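Local atomic coordinates of secreted protein (Streptomyces lividans TK24, PDB entry 5LXZ), a protein that binds copper and, as a secreted member of the AA5 family of copper radical oxidases related to galactose oxidase, probably oxidises its substrates at a metalloradical site. Residues I519-S524 with N577-G582; A226-P231 with E277-K282. The protein carries 1 engineered substitution. All coordinates share one frame; numbering follows the deposited sequence.

Interaction 1: I519-S524 with N577-G582; sequences IARGGS and NLVQSG
Arg521 reaches across from one loop to Val579 and Ser581 of another, and it alone carries the contact from 519-524. The close-packed part involves the aliphatic shaft: CG of Arg521 lies 3.9 Å from CB of Val579, where the two side chains run alongside one another in opposite senses, and CD of Arg521 comes to 3.5 Å from Val579 O. A bend at chi3 (-65°) then turns the guanidinium toward the backbone of 577-582. There NH1 of Arg521 donates to Val579 O at 3.0 Å, with an N-H...O angle of 158°; the donor approaches almost in line with the C=O bond, while the oxygen is slightly tilted from the guanidinium plane. Ser581 OG sits at the edge of the same group, in its plane and 3.2 Å from Arg521 NH1; the same hydroxyl is hydrogen-bonded to Pro604 O at the C-terminus.

The looser side is wet. One water accepts from Arg521 NH2 at 2.9 Å and donates to Ser581 OG at 3.0 Å, bridging the second guanidinium nitrogen to the serine hydroxyl. At the other end of the side chain, the type II turn from Ala520 to Gly523, with Gly522 at positive phi, lies largely at the surface. Val603 of strand 599-603 backs both Arg521 and Val579, so the pair rests on the last strand of the chain. Two loops of a beta-sandwich pinned by an arginine on a backbone carbonyl thus meet in the C-terminal early-set (E-set) domain of the galactose oxidase family.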
ATOM      1  N   ILE A 519       3.042 -13.083  25.420  1.00 10.11           N
ATOM      2  CA  ILE A 519       3.945 -12.318  26.280  1.00 10.14           C
ATOM      3  C   ILE A 519       3.515 -10.865  26.222  1.00 10.07           C
ATOM      4  O   ILE A 519       3.452 -10.275  25.137  1.00  9.14           O
ATOM      5  CB  ILE A 519       5.434 -12.423  25.877  1.00 10.32           C
ATOM      6  CG1 ILE A 519       5.851 -13.911  25.706  1.00 10.23           C
ATOM      7  CG2 ILE A 519       6.329 -11.703  26.903  1.00 10.64           C
ATOM      8  CD1 ILE A 519       7.233 -14.079  25.098  1.00 10.32           C
ATOM      9  N   ALA A 520       3.227 -10.314  27.376  1.00  9.34           N
ATOM     10  CA  ALA A 520       2.789  -8.918  27.494  1.00  8.95           C
ATOM     11  C   ALA A 520       3.960  -7.981  27.390  1.00  8.79           C
ATOM     12  O   ALA A 520       5.086  -8.321  27.706  1.00  9.07           O
ATOM     13  CB  ALA A 520       2.120  -8.680  28.802  1.00  9.66           C
ATOM     14  N   ARG A 521       3.667  -6.775  26.919  1.00  8.07           N
ATOM     15  CA  ARG A 521       4.624  -5.693  26.985  1.00  7.94           C
ATOM     16  C   ARG A 521       5.146  -5.569  28.404  1.00  8.12           C
ATOM     17  O   ARG A 521       4.398  -5.601  29.357  1.00  8.18           O
ATOM     18  CB  ARG A 521       3.979  -4.389  26.582  1.00  7.92           C
ATOM     19  CG  ARG A 521       3.740  -4.237  25.081  1.00  7.75           C
ATOM     20  CD  ARG A 521       3.175  -2.873  24.744  1.00  7.47           C
ATOM     21  NE  ARG A 521       1.866  -2.702  25.317  1.00  7.49           N
ATOM     22  CZ  ARG A 521       0.718  -3.149  24.818  1.00  7.98           C
ATOM     23  NH1 ARG A 521       0.615  -3.563  23.567  1.00  8.00           N
ATOM     24  NH2 ARG A 521      -0.378  -3.063  25.555  1.00  8.83           N
ATOM     25  N   GLY A 522       6.459  -5.452  28.488  1.00  8.73           N
ATOM     26  CA  GLY A 522       7.164  -5.379  29.769  1.00  9.67           C
ATOM     27  C   GLY A 522       7.306  -6.693  30.488  1.00 10.86           C
ATOM     28  O   GLY A 522       7.886  -6.721  31.563  1.00 12.29           O
ATOM     29  N   GLY A 523       6.818  -7.773  29.877  1.00 10.30           N
ATOM     30  CA  GLY A 523       6.857  -9.114  30.429  1.00 10.45           C
ATOM     31  C   GLY A 523       7.868  -9.958  29.710  1.00 10.47           C
ATOM     32  O   GLY A 523       8.423  -9.560  28.665  1.00 10.04           O
ATOM     33  N   SER A 524       8.075 -11.150  30.264  1.00 10.92           N
ATOM     34  CA  SER A 524       9.077 -12.056  29.747  1.00 11.73           C
ATOM     35  C   SER A 524       8.506 -13.414  29.454  1.00 11.54           C
ATOM     36  O   SER A 524       7.495 -13.787  29.988  1.00 12.81           O
ATOM     37  CB  SER A 524      10.227 -12.195  30.772  1.00 12.25           C
ATOM     38  OG  SER A 524      10.873 -10.954  30.989  1.00 13.55           O
ATOM     39  N   ASN A 577       2.524   1.996  21.629  1.00  8.18           N
ATOM     40  CA  ASN A 577       2.802   2.682  20.371  1.00  8.67           C
ATOM     41  C   ASN A 577       3.945   2.035  19.616  1.00  9.54           C
ATOM     42  O   ASN A 577       4.087   2.299  18.430  1.00 12.04           O
ATOM     43  CB  ASN A 577       3.113   4.145  20.576  1.00  8.79           C
ATOM     44  CG  ASN A 577       1.957   4.946  21.151  1.00  9.28           C
ATOM     45  OD1 ASN A 577       0.809   4.553  21.012  1.00 11.58           O
ATOM     46  ND2 ASN A 577       2.262   6.049  21.820  1.00 10.27           N
ATOM     47  N   LEU A 578       4.820   1.304  20.287  1.00  7.96           N
ATOM     48  CA  LEU A 578       5.906   0.592  19.698  1.00  8.24           C
ATOM     49  C   LEU A 578       5.498  -0.849  19.399  1.00  7.77           C
ATOM     50  O   LEU A 578       5.607  -1.329  18.268  1.00  9.02           O
ATOM     51  CB  LEU A 578       7.111   0.614  20.664  1.00  8.43           C
ATOM     52  CG  LEU A 578       8.329  -0.225  20.253  1.00  8.98           C
ATOM     53  CD1 LEU A 578       8.915   0.240  18.912  1.00  9.39           C
ATOM     54  CD2 LEU A 578       9.345  -0.265  21.382  1.00  9.82           C
ATOM     55  N   VAL A 579       5.127  -1.581  20.441  1.00  7.25           N
ATOM     56  CA  VAL A 579       4.729  -2.967  20.348  1.00  7.36           C
ATOM     57  C   VAL A 579       3.210  -2.975  20.307  1.00  7.52           C
ATOM     58  O   VAL A 579       2.549  -3.102  21.323  1.00  7.80           O
ATOM     59  CB  VAL A 579       5.245  -3.817  21.513  1.00  7.56           C
ATOM     60  CG1 VAL A 579       4.998  -5.261  21.208  1.00  7.69           C
ATOM     61  CG2 VAL A 579       6.731  -3.563  21.758  1.00  7.87           C
ATOM     62  N   GLN A 580       2.649  -2.751  19.125  1.00  7.53           N
ATOM     63  CA  GLN A 580       1.183  -2.775  18.942  1.00  8.17           C
ATOM     64  C   GLN A 580       0.687  -4.170  19.380  1.00  7.62           C
ATOM     65  O   GLN A 580       1.355  -5.178  19.110  1.00  8.79           O
ATOM     66  CB  GLN A 580       0.859  -2.485  17.464  1.00  9.58           C
ATOM     67  CG  GLN A 580       1.310  -1.082  17.049  1.00 11.38           C
ATOM     68  CD  GLN A 580       1.370  -0.870  15.533  1.00 14.17           C
ATOM     69  OE1 GLN A 580       1.866  -1.713  14.786  1.00 16.97           O
ATOM     70  NE2 GLN A 580       0.831   0.253  15.073  1.00 16.78           N
ATOM     71  N   SER A 581      -0.493  -4.216  19.983  1.00  7.14           N
ATOM     72  CA  SER A 581      -1.055  -5.509  20.328  1.00  7.38           C
ATOM     73  C   SER A 581      -1.346  -6.317  19.059  1.00  7.30           C
ATOM     74  O   SER A 581      -1.701  -5.784  18.001  1.00  8.01           O
ATOM     75  CB  SER A 581      -2.327  -5.290  21.069  1.00  8.47           C
ATOM     76  OG  SER A 581      -2.077  -4.584  22.258  1.00 10.69           O
ATOM     77  N   GLY A 582      -1.158  -7.615  19.162  1.00  7.26           N
ATOM     78  CA  GLY A 582      -1.291  -8.497  18.040  1.00  7.20           C
ATOM     79  C   GLY A 582      -0.246  -9.569  18.041  1.00  7.12           C
ATOM     80  O   GLY A 582       0.466  -9.761  19.025  1.00  7.59           O
TER
HETATM   81  O   HOH W   1      -3.153  -3.491  24.803  1.00 16.86           O

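Interaction 2: A226-P231 with E277-K282; sequences AFEFDP and EVYDPK
The carboxylate of Glu228 overlaps the hydroxyl end of Tyr279, the one place where strands 226-230 and 277-280 meet closely. Tyr279 OH donates to Glu228 OE2 over a short 2.6 Å, and the acceptor lies at the edge of the ring, in its plane. The carboxylate stands nearly upright to that ring, with the planes 78° apart, and OE2 is approached on its anti side. CG of Tyr279 is anti to the backbone N (chi1 -177°), which sends the ring across to Glu228, whose own chain runs extended beyond CG.

A water takes the other route between the segments, donating to Glu228 OE2 at 2.6 Å and to Pro281 O at 2.8 Å. The turn bearing that carbonyl is shaped by Asp280, whose OD1 accepts from Lys282 N at 3.0 Å to form an Asx turn. Leu92 and Trp286 pack against Tyr279, one from each of the two sheets, which are successive blades of the seven-bladed beta-propeller expected for this family.

Asn90 ND2 supplies a hydrogen bond to Glu228 OE1, so both carboxylate oxygens have donors. A buried acid that accepts hydrogen bonds from a phenol, a water and an amide is probably ionised, and these three neutral donors would stabilise its negative charge.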
ATOM      1  N   ALA A 226     -16.728  -3.728   4.876  1.00  8.86           N
ATOM      2  CA  ALA A 226     -15.653  -4.102   5.767  1.00  9.14           C
ATOM      3  C   ALA A 226     -15.825  -5.481   6.340  1.00  8.65           C
ATOM      4  O   ALA A 226     -16.968  -5.913   6.656  1.00  8.83           O
ATOM      5  CB  ALA A 226     -15.518  -3.102   6.877  1.00  8.97           C
ATOM      6  N   PHE A 227     -14.707  -6.173   6.542  1.00  7.94           N
ATOM      7  CA  PHE A 227     -14.733  -7.526   7.071  1.00  8.67           C
ATOM      8  C   PHE A 227     -13.560  -7.699   8.024  1.00  8.81           C
ATOM      9  O   PHE A 227     -12.575  -6.980   7.934  1.00  9.15           O
ATOM     10  CB  PHE A 227     -14.530  -8.545   5.935  1.00  8.78           C
ATOM     11  CG  PHE A 227     -15.551  -8.467   4.850  1.00  9.49           C
ATOM     12  CD1 PHE A 227     -15.426  -7.558   3.815  1.00 10.17           C
ATOM     13  CD2 PHE A 227     -16.712  -9.231   4.940  1.00 10.48           C
ATOM     14  CE1 PHE A 227     -16.399  -7.456   2.831  1.00 10.67           C
ATOM     15  CE2 PHE A 227     -17.700  -9.096   3.968  1.00 10.80           C
ATOM     16  CZ  PHE A 227     -17.534  -8.238   2.924  1.00 11.24           C
ATOM     17  N   GLU A 228     -13.655  -8.664   8.916  1.00  9.31           N
ATOM     18  CA  GLU A 228     -12.494  -9.182   9.590  1.00  9.80           C
ATOM     19  C   GLU A 228     -12.191 -10.546   9.003  1.00 10.00           C
ATOM     20  O   GLU A 228     -13.062 -11.401   8.984  1.00 10.63           O
ATOM     21  CB  GLU A 228     -12.693  -9.259  11.075  1.00 10.23           C
ATOM     22  CG  GLU A 228     -12.789  -7.906  11.768  1.00 10.56           C
ATOM     23  CD  GLU A 228     -12.883  -8.018  13.283  1.00 11.21           C
ATOM     24  OE1 GLU A 228     -12.578  -9.115  13.838  1.00 12.18           O
ATOM     25  OE2 GLU A 228     -13.235  -7.025  13.954  1.00 11.62           O
ATOM     26  N   PHE A 229     -10.985 -10.780   8.503  1.00  9.11           N
ATOM     27  CA  PHE A 229     -10.634 -12.117   8.061  1.00  9.63           C
ATOM     28  C   PHE A 229     -10.125 -12.857   9.287  1.00  9.60           C
ATOM     29  O   PHE A 229      -9.151 -12.428   9.919  1.00  9.54           O
ATOM     30  CB  PHE A 229      -9.550 -12.130   6.982  1.00  9.56           C
ATOM     31  CG  PHE A 229      -9.296 -13.502   6.466  1.00  9.87           C
ATOM     32  CD1 PHE A 229     -10.185 -14.045   5.518  1.00 10.62           C
ATOM     33  CD2 PHE A 229      -8.285 -14.325   6.987  1.00 10.42           C
ATOM     34  CE1 PHE A 229     -10.010 -15.333   5.042  1.00 10.44           C
ATOM     35  CE2 PHE A 229      -8.148 -15.635   6.502  1.00 10.92           C
ATOM     36  CZ  PHE A 229      -8.996 -16.116   5.532  1.00 11.50           C
ATOM     37  N   ASP A 230     -10.774 -13.969   9.616  1.00 10.16           N
ATOM     38  CA  ASP A 230     -10.417 -14.783  10.761  1.00 11.47           C
ATOM     39  C   ASP A 230      -9.488 -15.902  10.270  1.00 11.44           C
ATOM     40  O   ASP A 230      -9.921 -16.771   9.499  1.00 11.20           O
ATOM     41  CB  ASP A 230     -11.721 -15.328  11.372  1.00 12.36           C
ATOM     42  CG  ASP A 230     -11.496 -16.245  12.548  1.00 14.28           C
ATOM     43  OD1 ASP A 230     -10.447 -16.875  12.655  1.00 15.21           O
ATOM     44  OD2 ASP A 230     -12.447 -16.339  13.361  1.00 18.96           O
ATOM     45  N   PRO A 231      -8.212 -15.877  10.672  1.00 11.34           N
ATOM     46  CA  PRO A 231      -7.259 -16.849  10.169  1.00 12.57           C
ATOM     47  C   PRO A 231      -7.479 -18.275  10.679  1.00 13.61           C
ATOM     48  O   PRO A 231      -7.045 -19.206  10.016  1.00 14.43           O
ATOM     49  CB  PRO A 231      -5.926 -16.318  10.608  1.00 12.96           C
ATOM     50  CG  PRO A 231      -6.191 -15.399  11.707  1.00 12.87           C
ATOM     51  CD  PRO A 231      -7.610 -14.929  11.636  1.00 11.81           C
ATOM     52  N   GLU A 277     -12.139   7.992   9.403  1.00  8.10           N
ATOM     53  CA  GLU A 277     -12.949   7.281  10.353  1.00  9.41           C
ATOM     54  C   GLU A 277     -12.153   6.274  11.108  1.00  8.72           C
ATOM     55  O   GLU A 277     -11.066   5.882  10.699  1.00  8.84           O
ATOM     56  CB  GLU A 277     -14.189   6.647   9.740  1.00 10.31           C
ATOM     57  CG  GLU A 277     -14.038   5.764   8.582  1.00 12.31           C
ATOM     58  CD  GLU A 277     -15.429   5.654   7.864  1.00 12.97           C
ATOM     59  OE1 GLU A 277     -16.447   5.239   8.527  1.00 13.14           O
ATOM     60  OE2 GLU A 277     -15.562   6.026   6.662  1.00 10.59           O
ATOM     61  N   VAL A 278     -12.667   5.882  12.258  1.00  8.28           N
ATOM     62  CA  VAL A 278     -11.975   4.992  13.148  1.00  8.31           C
ATOM     63  C   VAL A 278     -12.839   3.796  13.426  1.00  8.51           C
ATOM     64  O   VAL A 278     -13.991   3.967  13.830  1.00  9.49           O
ATOM     65  CB  VAL A 278     -11.569   5.708  14.443  1.00  9.09           C
ATOM     66  CG1 VAL A 278     -10.961   4.746  15.409  1.00 10.28           C
ATOM     67  CG2 VAL A 278     -10.627   6.873  14.151  1.00  9.71           C
ATOM     68  N   TYR A 279     -12.264   2.610  13.298  1.00  7.78           N
ATOM     69  CA  TYR A 279     -12.898   1.350  13.654  1.00  7.73           C
ATOM     70  C   TYR A 279     -12.486   0.992  15.055  1.00  8.85           C
ATOM     71  O   TYR A 279     -11.302   0.912  15.350  1.00  8.27           O
ATOM     72  CB  TYR A 279     -12.404   0.249  12.728  1.00  7.53           C
ATOM     73  CG  TYR A 279     -13.031  -1.110  12.932  1.00  7.13           C
ATOM     74  CD1 TYR A 279     -14.331  -1.350  12.510  1.00  7.02           C
ATOM     75  CD2 TYR A 279     -12.336  -2.147  13.524  1.00  7.35           C
ATOM     76  CE1 TYR A 279     -14.875  -2.593  12.624  1.00  7.21           C
ATOM     77  CE2 TYR A 279     -12.881  -3.413  13.631  1.00  7.62           C
ATOM     78  CZ  TYR A 279     -14.144  -3.622  13.170  1.00  7.18           C
ATOM     79  OH  TYR A 279     -14.643  -4.894  13.277  1.00  8.74           O
ATOM     80  N   ASP A 280     -13.469   0.748  15.926  1.00 10.24           N
ATOM     81  CA  ASP A 280     -13.179   0.251  17.248  1.00 11.69           C
ATOM     82  C   ASP A 280     -13.378  -1.246  17.239  1.00 11.56           C
ATOM     83  O   ASP A 280     -14.506  -1.730  17.103  1.00 10.90           O
ATOM     84  CB  ASP A 280     -14.171   0.905  18.217  1.00 12.52           C
ATOM     85  CG  ASP A 280     -13.905   0.525  19.643  1.00 14.82           C
ATOM     86  OD1 ASP A 280     -13.107  -0.384  19.885  1.00 15.32           O
ATOM     87  OD2 ASP A 280     -14.526   1.207  20.507  1.00 18.44           O
ATOM     88  N   PRO A 281     -12.321  -2.059  17.357  1.00 12.01           N
ATOM     89  CA  PRO A 281     -12.492  -3.512  17.334  1.00 12.65           C
ATOM     90  C   PRO A 281     -13.406  -4.069  18.440  1.00 11.72           C
ATOM     91  O   PRO A 281     -13.978  -5.141  18.286  1.00 12.84           O
ATOM     92  CB  PRO A 281     -11.066  -4.044  17.505  1.00 14.11           C
ATOM     93  CG  PRO A 281     -10.231  -2.905  17.075  1.00 14.81           C
ATOM     94  CD  PRO A 281     -10.896  -1.664  17.472  1.00 14.04           C
ATOM     95  N   LYS A 282     -13.524  -3.309  19.512  1.00 12.69           N
ATOM     96  CA  LYS A 282     -14.389  -3.748  20.635  1.00 13.54           C
ATOM     97  C   LYS A 282     -15.865  -3.592  20.325  1.00 13.24           C
ATOM     98  O   LYS A 282     -16.694  -4.312  20.885  1.00 14.13           O
ATOM     99  CB  LYS A 282     -14.055  -2.983  21.909  1.00 14.28           C
ATOM    100  CG  LYS A 282     -12.674  -3.317  22.444  1.00 16.63           C
ATOM    101  CD  LYS A 282     -12.357  -2.531  23.692  1.00 18.96           C
ATOM    102  CE  LYS A 282     -11.083  -3.057  24.345  1.00 21.06           C
ATOM    103  NZ  LYS A 282     -10.815  -2.343  25.641  1.00 21.84           N
TER
HETATM  104  O   HOH W   2     -13.364  -7.251  16.564  1.00 24.86           O

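Along the chain interaction 2 closes before interaction 1 opens. Their centres lie 20 Å apart and their nearest atoms about 9 Å, without touching. Interaction 2 ties two successive propeller blades, the sheet containing strands 91-102 and 226-230 and the one built from 250-253 to 285-288; interaction 1 lies within the C-terminal E-set domain. The loop between strands 81-85 and 91-102 approaches both, with Leu86 against Glu228 and Ala87 against Ser581. Asn577 and Gln580 also rest on Leu303 of strand 301-303, in the following blade. The 577-582 loop therefore docks the C-terminal domain onto the propeller close to the blade junction where interaction 2 lies.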